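Local atomic coordinates of gentamicin resistance protein (Enterococcus gallinarum, PDB entry 6CTZ), a protein that probably transfers a phosphate from a guanine nucleotide to the 2''-hydroxyl of aminoglycosides such as kanamycin and gentamicin, conferring resistance to these antibiotics. Residues K54-V68 and P208-I220. The protein carries 2 engineered substitutions. Residues are numbered along the deposited sequence; the frame is centred on the assembly and turned at random.
With MG (magnesium ion), chain C; MG (magnesium ion), chain D; GDP (guanosine-5'-diphosphate), chain B; KAN (kanamycin a), chain E.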
# COMPACT_ATOMS: atom_id res chain seq x y z
N LYS A 54 -8.20 -10.35 -7.53
CA LYS A 54 -9.02 -9.29 -6.96
C LYS A 54 -8.90 -8.00 -7.78
O LYS A 54 -9.91 -7.40 -8.14
CB LYS A 54 -8.59 -9.05 -5.50
CG LYS A 54 -9.17 -7.79 -4.86
CD LYS A 54 -8.67 -7.62 -3.44
CE LYS A 54 -7.18 -7.33 -3.36
NZ LYS A 54 -6.70 -7.45 -1.94
N GLU A 55 -7.67 -7.58 -8.10
CA GLU A 55 -7.50 -6.36 -8.89
C GLU A 55 -8.16 -6.46 -10.26
O GLU A 55 -8.73 -5.48 -10.75
CB GLU A 55 -6.02 -6.00 -9.03
CG GLU A 55 -5.35 -5.56 -7.72
CD GLU A 55 -3.97 -5.01 -7.97
OE1 GLU A 55 -3.01 -5.80 -7.97
OE2 GLU A 55 -3.84 -3.78 -8.20
N ILE A 56 -8.10 -7.64 -10.89
CA ILE A 56 -8.72 -7.82 -12.20
C ILE A 56 -10.21 -7.48 -12.14
O ILE A 56 -10.76 -6.89 -13.08
CB ILE A 56 -8.46 -9.25 -12.72
CG1 ILE A 56 -7.00 -9.39 -13.17
CG2 ILE A 56 -9.44 -9.61 -13.85
CD1 ILE A 56 -6.56 -10.82 -13.40
N GLN A 57 -10.88 -7.86 -11.05
CA GLN A 57 -12.31 -7.60 -10.92
C GLN A 57 -12.57 -6.19 -10.40
O GLN A 57 -13.55 -5.55 -10.82
CB GLN A 57 -12.94 -8.60 -9.96
CG GLN A 57 -12.83 -10.06 -10.38
CD GLN A 57 -13.19 -10.97 -9.23
OE1 GLN A 57 -12.32 -11.51 -8.55
NE2 GLN A 57 -14.49 -11.11 -8.97
N LEU A 58 -11.74 -5.70 -9.48
CA LEU A 58 -12.04 -4.44 -8.80
C LEU A 58 -11.72 -3.23 -9.67
O LEU A 58 -12.50 -2.28 -9.73
CB LEU A 58 -11.25 -4.35 -7.49
CG LEU A 58 -11.37 -3.02 -6.75
CD1 LEU A 58 -12.80 -2.79 -6.25
CD2 LEU A 58 -10.39 -2.92 -5.60
N LEU A 59 -10.54 -3.22 -10.29
CA LEU A 59 -10.08 -1.99 -10.93
C LEU A 59 -11.04 -1.48 -12.00
O LEU A 59 -11.26 -0.26 -12.07
CB LEU A 59 -8.65 -2.13 -11.46
CG LEU A 59 -7.58 -2.32 -10.37
CD1 LEU A 59 -6.20 -2.54 -11.00
CD2 LEU A 59 -7.55 -1.13 -9.43
N PRO A 60 -11.62 -2.33 -12.86
CA PRO A 60 -12.56 -1.80 -13.86
C PRO A 60 -13.74 -1.09 -13.24
O PRO A 60 -14.27 -0.15 -13.84
CB PRO A 60 -12.97 -3.04 -14.66
CG PRO A 60 -11.81 -3.96 -14.52
CD PRO A 60 -11.34 -3.76 -13.10
N LEU A 61 -14.16 -1.50 -12.04
CA LEU A 61 -15.28 -0.85 -11.37
C LEU A 61 -14.86 0.47 -10.75
O LEU A 61 -15.71 1.35 -10.57
CB LEU A 61 -15.83 -1.77 -10.28
CG LEU A 61 -16.25 -3.15 -10.77
CD1 LEU A 61 -16.60 -4.07 -9.61
CD2 LEU A 61 -17.40 -3.03 -11.76
N LEU A 62 -13.58 0.63 -10.43
CA LEU A 62 -13.09 1.84 -9.78
C LEU A 62 -12.73 2.95 -10.75
O LEU A 62 -12.76 4.12 -10.36
CB LEU A 62 -11.82 1.54 -8.98
CG LEU A 62 -11.98 0.81 -7.65
CD1 LEU A 62 -10.63 0.73 -6.97
CD2 LEU A 62 -12.98 1.55 -6.77
N VAL A 63 -12.40 2.62 -12.01
CA VAL A 63 -11.87 3.60 -12.95
C VAL A 63 -12.77 4.83 -13.02
O VAL A 63 -12.31 5.98 -12.98
CB VAL A 63 -11.66 2.96 -14.34
CG1 VAL A 63 -11.41 4.03 -15.41
CG2 VAL A 63 -10.50 1.98 -14.32
N GLY A 64 -14.08 4.60 -13.14
CA GLY A 64 -15.02 5.69 -13.28
C GLY A 64 -15.36 6.43 -12.01
O GLY A 64 -16.13 7.40 -12.05
N CYS A 65 -14.81 6.00 -10.88
CA CYS A 65 -15.12 6.58 -9.58
C CYS A 65 -14.00 7.42 -9.00
O CYS A 65 -14.21 8.09 -7.99
CB CYS A 65 -15.46 5.46 -8.58
SG CYS A 65 -16.80 4.40 -9.12
N VAL A 66 -12.81 7.38 -9.59
CA VAL A 66 -11.66 8.12 -9.07
C VAL A 66 -11.19 9.11 -10.13
O VAL A 66 -11.44 8.94 -11.33
CB VAL A 66 -10.50 7.20 -8.61
CG1 VAL A 66 -10.95 6.32 -7.46
CG2 VAL A 66 -10.00 6.35 -9.76
N LYS A 67 -10.53 10.17 -9.68
CA LYS A 67 -10.04 11.24 -10.54
C LYS A 67 -8.53 11.18 -10.73
O LYS A 67 -7.90 12.21 -11.02
CB LYS A 67 -10.43 12.60 -9.97
CG LYS A 67 -11.93 12.81 -9.90
CD LYS A 67 -12.25 14.22 -9.45
CE LYS A 67 -13.73 14.41 -9.18
NZ LYS A 67 -14.57 14.10 -10.36
N VAL A 68 -7.93 10.04 -10.49
CA VAL A 68 -6.57 9.76 -10.89
C VAL A 68 -6.62 8.57 -11.82
O VAL A 68 -7.60 7.81 -11.86
CB VAL A 68 -5.64 9.46 -9.69
CG1 VAL A 68 -5.49 10.68 -8.80
CG2 VAL A 68 -6.15 8.25 -8.91
N PRO A 208 -1.00 18.01 -9.58
CA PRO A 208 0.24 17.22 -9.72
C PRO A 208 0.08 15.71 -9.58
O PRO A 208 0.92 14.98 -10.10
CB PRO A 208 1.13 17.78 -8.61
CG PRO A 208 0.12 18.25 -7.57
CD PRO A 208 -0.98 18.85 -8.36
N LEU A 209 -0.93 15.21 -8.87
CA LEU A 209 -1.11 13.77 -8.75
C LEU A 209 -1.84 13.28 -10.00
O LEU A 209 -2.92 13.78 -10.32
CB LEU A 209 -1.93 13.45 -7.51
CG LEU A 209 -2.07 11.95 -7.22
CD1 LEU A 209 -0.73 11.31 -6.86
CD2 LEU A 209 -3.09 11.72 -6.12
N THR A 210 -1.24 12.33 -10.71
CA THR A 210 -1.86 11.82 -11.93
C THR A 210 -2.28 10.37 -11.83
O THR A 210 -3.16 9.96 -12.60
CB THR A 210 -0.94 12.01 -13.15
OG1 THR A 210 0.31 11.36 -12.92
CG2 THR A 210 -0.71 13.49 -13.42
N GLY A 211 -1.69 9.58 -10.93
CA GLY A 211 -2.01 8.17 -10.91
C GLY A 211 -1.70 7.52 -9.58
O GLY A 211 -0.89 8.03 -8.80
N ILE A 212 -2.36 6.40 -9.34
CA ILE A 212 -2.13 5.53 -8.18
C ILE A 212 -2.06 4.10 -8.69
O ILE A 212 -2.94 3.68 -9.45
CB ILE A 212 -3.24 5.66 -7.13
CG1 ILE A 212 -3.36 7.09 -6.60
CG2 ILE A 212 -3.01 4.66 -5.97
CD1 ILE A 212 -2.29 7.46 -5.58
N ILE A 213 -1.03 3.36 -8.28
CA ILE A 213 -0.88 1.96 -8.68
C ILE A 213 -0.98 1.01 -7.48
O ILE A 213 -1.14 1.45 -6.33
CB ILE A 213 0.44 1.76 -9.46
CG1 ILE A 213 1.65 2.16 -8.59
CG2 ILE A 213 0.40 2.52 -10.79
CD1 ILE A 213 2.97 1.70 -9.16
N ASP A 214 -0.90 -0.29 -7.76
CA ASP A 214 -0.80 -1.37 -6.78
C ASP A 214 -1.94 -1.44 -5.78
O ASP A 214 -1.77 -1.07 -4.61
CB ASP A 214 0.53 -1.37 -6.05
CG ASP A 214 0.75 -2.66 -5.26
OD1 ASP A 214 -0.08 -3.61 -5.38
OD2 ASP A 214 1.76 -2.73 -4.51
N PHE A 215 -3.09 -1.94 -6.22
CA PHE A 215 -4.26 -2.13 -5.37
C PHE A 215 -4.33 -3.53 -4.78
O PHE A 215 -5.41 -3.95 -4.34
CB PHE A 215 -5.54 -1.80 -6.15
CG PHE A 215 -5.75 -0.32 -6.41
CD1 PHE A 215 -4.95 0.37 -7.32
CD2 PHE A 215 -6.77 0.36 -5.77
CE1 PHE A 215 -5.16 1.73 -7.57
CE2 PHE A 215 -6.99 1.71 -6.01
CZ PHE A 215 -6.17 2.40 -6.91
N GLY A 216 -3.21 -4.25 -4.72
CA GLY A 216 -3.22 -5.63 -4.27
C GLY A 216 -3.63 -5.82 -2.82
O GLY A 216 -4.09 -6.91 -2.46
N ASP A 217 -3.49 -4.79 -1.99
CA ASP A 217 -3.91 -4.86 -0.60
C ASP A 217 -5.30 -4.30 -0.37
O ASP A 217 -5.70 -4.10 0.77
CB ASP A 217 -2.88 -4.16 0.30
CG ASP A 217 -1.61 -4.96 0.45
OD1 ASP A 217 -1.68 -6.14 0.88
OD2 ASP A 217 -0.53 -4.43 0.14
N ALA A 218 -6.07 -4.05 -1.44
CA ALA A 218 -7.40 -3.50 -1.26
C ALA A 218 -8.24 -4.39 -0.35
O ALA A 218 -8.20 -5.62 -0.45
CB ALA A 218 -8.10 -3.33 -2.61
N ALA A 219 -8.98 -3.76 0.55
CA ALA A 219 -9.71 -4.50 1.58
C ALA A 219 -10.90 -3.66 2.01
O ALA A 219 -10.94 -2.45 1.80
CB ALA A 219 -8.81 -4.81 2.78
N ILE A 220 -11.89 -4.32 2.60
CA ILE A 220 -12.93 -3.63 3.34
C ILE A 220 -12.45 -3.59 4.78
O ILE A 220 -12.38 -4.63 5.45
CB ILE A 220 -14.29 -4.34 3.23
CG1 ILE A 220 -14.69 -4.51 1.76
CG2 ILE A 220 -15.34 -3.57 4.03
CD1 ILE A 220 -14.67 -3.23 0.97
MG MG C . 3.74 -2.01 -4.57
MG MG D . 1.11 -4.85 -4.01
PB GDP B . 3.94 -5.08 -5.50
O1B GDP B . 2.48 -5.46 -5.35
O2B GDP B . 4.33 -3.96 -4.55
O3B GDP B . 4.85 -6.28 -5.44
O3A GDP B . 4.08 -4.54 -7.01
PA GDP B . 3.60 -3.12 -7.64
O1A GDP B . 2.24 -3.24 -8.26
O2A GDP B . 3.72 -2.02 -6.59
O5' GDP B . 4.67 -2.95 -8.84
C5' GDP B . 6.06 -3.00 -8.54
C4' GDP B . 6.69 -1.69 -8.96
O4' GDP B . 6.63 -1.58 -10.38
C3' GDP B . 5.98 -0.44 -8.45
O3' GDP B . 6.32 -0.12 -7.10
C2' GDP B . 6.53 0.58 -9.42
O2' GDP B . 7.88 0.92 -9.08
C1' GDP B . 6.58 -0.20 -10.72
N9 GDP B . 5.34 0.02 -11.49
C8 GDP B . 4.26 -0.79 -11.58
N7 GDP B . 3.33 -0.22 -12.39
C5 GDP B . 3.84 0.95 -12.83
C6 GDP B . 3.39 2.05 -13.70
O6 GDP B . 2.28 2.01 -14.26
N1 GDP B . 4.24 3.07 -13.87
C2 GDP B . 5.46 3.15 -13.28
N2 GDP B . 6.25 4.21 -13.52
N3 GDP B . 5.93 2.18 -12.46
C4 GDP B . 5.16 1.09 -12.23
C1 KAN E . 9.14 -0.56 5.33
C2 KAN E . 9.47 -0.19 6.78
C3 KAN E . 10.16 1.16 6.81
C4 KAN E . 11.41 1.05 5.96
C5 KAN E . 11.07 0.65 4.53
C6 KAN E . 12.33 0.45 3.69
C7 KAN E . 5.00 0.19 2.10
C8 KAN E . 5.73 -1.13 2.35
C9 KAN E . 6.56 -1.04 3.63
C10 KAN E . 7.55 0.13 3.59
C11 KAN E . 6.81 1.43 3.27
C12 KAN E . 6.01 1.33 1.98
C13 KAN E . 5.09 -3.47 2.21
C14 KAN E . 3.97 -4.24 1.53
C15 KAN E . 2.74 -4.22 2.44
C16 KAN E . 3.11 -4.80 3.80
C17 KAN E . 4.30 -4.05 4.37
C18 KAN E . 4.74 -4.72 5.67
N1 KAN E . 11.93 0.02 2.36
N2 KAN E . 7.74 2.55 3.17
N3 KAN E . 4.19 0.08 0.89
N4 KAN E . 1.62 -4.97 1.88
O5 KAN E . 10.28 -0.54 4.47
O6 KAN E . 8.26 -0.15 7.53
O7 KAN E . 10.51 1.52 8.16
O8 KAN E . 12.07 2.32 5.96
O9 KAN E . 8.14 0.35 4.87
O10 KAN E . 7.31 -2.25 3.79
O11 KAN E . 4.69 -2.12 2.45
O12 KAN E . 5.38 -4.10 3.46
O13 KAN E . 3.72 -3.63 0.26
O14 KAN E . 2.02 -4.68 4.74
O15 KAN E . 5.86 -4.00 6.20
O HOH W 1 -0.04 -3.85 -2.48
O HOH W 2 5.63 -1.21 -4.51
O HOH W 3 3.83 -2.19 -2.48
O HOH W 4 -0.14 -6.58 -4.33
O HOH W 5 2.19 -5.67 -2.47
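The ring of Phe215 carries Leu59 on one face: methyl CD2 sits 3.9 Å from the ring centroid and 23° off the normal, a CH-pi contact displaced toward the CG side. The carbonyl O of Ile212 lies in the ring plane at its edge, while CD1 of Leu62 approaches obliquely, 3.9 Å from Phe215 CE2. Leucine suits the helix flank because its branched end can set a methyl over the face, as Leu59 does, or against the ring carbons, as Leu62 does, and Ile70 and His190 add further contacts to the ring. A second flat group, the carboxylate of Glu55, lies beside the turn. Glu55 CG is anti to the backbone carbonyl carbon (chi1 -68°), and the extended chain beyond it brings Glu55 OE2 to 2.8 Å from Phe215 N. The N-H meets OE2 from above the carboxylate plane, and the bond is bent (136°); OE1 makes a salt bridge with Arg41, so both oxygens are engaged, and the buried negative charge is probably offset by the arginine. Lys54, bent at chi3, has the length to lay its ammonium across the type I turn Phe215-Ala218. Lys54 NZ donates to Gly216 O at 2.7 Å, from above the carbonyl plane, and to Ala218 O at 2.8 Å, on an in-plane lone pair. Small Ala218 lets CD2 of Leu58 pack on its CB. Farther along, Val68 divides its methyls between strand residues, CG1 against Leu209 CD2 and CG2 against Ile212 CG1. Asp214, in an Asx turn with Gly216 N, binds both magnesium ions beside GDP, and Asp217 OD2 accepts from kanamycin N4. Asp214, Phe215 and Gly216 thus form the DFG motif of a protein-kinase-like fold, gripped by helix 46-62 of the N-terminal lobe, much as the kinase C-helix abuts this metal-binding loop.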